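Local coordinates for type III Pentaketide Synthase (Neurospora crassa, PDB 3EUO), which probably transfers and condenses acyl units to build polyketides, acting as a type III pentaketide synthase of the chalcone synthase family, at residues 106-111 and 170-175. Sequence-based numbering, arbitrary orientation.
Sequences MVSTTC and LVLALE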
loop_
_atom_site.group_PDB
_atom_site.type_symbol
_atom_site.label_atom_id
_atom_site.label_comp_id
_atom_site.label_asym_id
_atom_site.label_seq_id
_atom_site.Cartn_x
_atom_site.Cartn_y
_atom_site.Cartn_z
ATOM N N MET A 106 4.782 1.694 -11.444
ATOM C CA MET A 106 5.593 2.153 -10.325
ATOM C C MET A 106 5.162 1.323 -9.118
ATOM O O MET A 106 3.967 1.179 -8.868
ATOM C CB MET A 106 5.350 3.648 -10.084
ATOM C CG MET A 106 6.210 4.307 -9.012
ATOM S SD MET A 106 5.886 6.104 -8.991
ATOM C CE MET A 106 7.174 6.733 -10.035
ATOM N N VAL A 107 6.119 0.725 -8.413
ATOM C CA VAL A 107 5.812 0.036 -7.146
ATOM C C VAL A 107 6.645 0.697 -6.061
ATOM O O VAL A 107 7.870 0.594 -6.078
ATOM C CB VAL A 107 6.108 -1.487 -7.179
ATOM C CG1 VAL A 107 5.728 -2.135 -5.843
ATOM C CG2 VAL A 107 5.347 -2.170 -8.311
ATOM N N SER A 108 5.975 1.373 -5.131
ATOM C CA SER A 108 6.647 2.173 -4.107
ATOM C C SER A 108 6.333 1.653 -2.725
ATOM O O SER A 108 5.300 1.028 -2.511
ATOM C CB SER A 108 6.222 3.647 -4.193
ATOM O OG SER A 108 6.459 4.164 -5.494
ATOM N N THR A 109 7.219 1.933 -1.781
ATOM C CA THR A 109 6.967 1.546 -0.400
ATOM C C THR A 109 7.463 2.618 0.564
ATOM O O THR A 109 8.397 3.365 0.256
ATOM C CB THR A 109 7.570 0.151 -0.089
ATOM O OG1 THR A 109 7.114 -0.315 1.189
ATOM C CG2 THR A 109 9.083 0.174 -0.127
ATOM N N THR A 110 6.792 2.707 1.707
ATOM C CA THR A 110 7.261 3.473 2.863
ATOM C C THR A 110 6.463 3.039 4.083
ATOM O O THR A 110 5.314 2.637 3.951
ATOM C CB THR A 110 7.130 5.009 2.673
ATOM O OG1 THR A 110 7.783 5.681 3.763
ATOM C CG2 THR A 110 5.657 5.455 2.601
ATOM N N CYS A 111 7.071 3.098 5.263
ATOM C CA CYS A 111 6.288 2.920 6.488
ATOM C C CYS A 111 6.348 4.172 7.361
ATOM O O CYS A 111 5.870 4.157 8.495
ATOM C CB CYS A 111 6.752 1.686 7.263
ATOM S SG CYS A 111 8.438 1.822 7.857
ATOM N N LEU A 170 9.400 1.257 -12.234
ATOM C CA LEU A 170 10.143 1.987 -11.222
ATOM C C LEU A 170 9.786 1.397 -9.866
ATOM O O LEU A 170 8.637 1.511 -9.423
ATOM C CB LEU A 170 9.816 3.490 -11.257
ATOM C CG LEU A 170 10.475 4.370 -10.179
ATOM C CD1 LEU A 170 12.001 4.218 -10.155
ATOM C CD2 LEU A 170 10.107 5.824 -10.358
ATOM N N VAL A 171 10.771 0.780 -9.217
ATOM C CA VAL A 171 10.596 0.206 -7.877
ATOM C C VAL A 171 11.295 1.108 -6.866
ATOM O O VAL A 171 12.510 1.288 -6.929
ATOM C CB VAL A 171 11.171 -1.220 -7.767
ATOM C CG1 VAL A 171 10.623 -1.918 -6.511
ATOM C CG2 VAL A 171 10.846 -2.043 -9.016
ATOM N N LEU A 172 10.534 1.655 -5.923
ATOM C CA LEU A 172 11.030 2.763 -5.108
ATOM C C LEU A 172 10.764 2.579 -3.615
ATOM O O LEU A 172 9.662 2.211 -3.224
ATOM C CB LEU A 172 10.405 4.086 -5.594
ATOM C CG LEU A 172 10.681 5.385 -4.809
ATOM C CD1 LEU A 172 12.137 5.818 -4.946
ATOM C CD2 LEU A 172 9.731 6.508 -5.253
ATOM N N ALA A 173 11.777 2.853 -2.798
ATOM C CA ALA A 173 11.608 2.886 -1.340
ATOM C C ALA A 173 12.100 4.211 -0.789
ATOM O O ALA A 173 13.183 4.685 -1.153
ATOM C CB ALA A 173 12.348 1.738 -0.688
ATOM N N LEU A 174 11.291 4.821 0.069
ATOM C CA LEU A 174 11.690 6.043 0.753
ATOM C C LEU A 174 11.307 5.933 2.219
ATOM O O LEU A 174 10.155 5.630 2.547
ATOM C CB LEU A 174 11.025 7.260 0.096
ATOM C CG LEU A 174 11.027 8.604 0.840
ATOM C CD1 LEU A 174 12.443 9.163 1.035
ATOM C CD2 LEU A 174 10.156 9.608 0.098
ATOM N N GLU A 175 12.269 6.193 3.100
ATOM C CA GLU A 175 11.999 6.184 4.535
ATOM C C GLU A 175 12.648 7.390 5.185
ATOM O O GLU A 175 13.802 7.707 4.899
ATOM C CB GLU A 175 12.495 4.894 5.208
ATOM C CG GLU A 175 11.956 3.591 4.597
ATOM C CD GLU A 175 10.487 3.304 4.901
ATOM O OE1 GLU A 175 9.790 4.130 5.539
ATOM O OE2 GLU A 175 10.020 2.221 4.485
HETATM O O HOH W 1 8.139 0.206 3.945
#
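Glu175, at the end of strand 170-175, reaches across to the backbone N-H of Cys111. Its side chain leaves beside its backbone N (chi1 -55°) and bends at chi2: OE1 takes the Cys111 N-H on its syn lone pair, OE1 to N 2.9 Å, and OE2 adds a weak second bond. OE2 accepts from a water held by Thr109 OG1 and bonds Ser332 OG, partners that glutamate's length and two oxygens reach at once. Thr110's short hydroxyl arm, swung opposite its backbone N (chi1 -172°), can reach Leu174 O and donates to it from OG1 at 2.7 Å, where strand 106-109 has ended.

Upstream the strands run parallel, joined by bonds such as Leu172 N to Val107 O, 2.9 Å. Met106 and Leu170 lie side by side on one face; Leu170 packs on helices 70-96 and 119-127, Leu172 on the former, Ser108 on the latter. On the other, Val107 packs on Ala149 and Leu156, Val171 on Ala149 and Ala153.

A leucine in place of Glu175 would probably leave the buried Cys111 N-H and the water without their acceptor. The carboxylate thus pins a strand exit in the thiolase-like core, its charge probably stabilised by these donors.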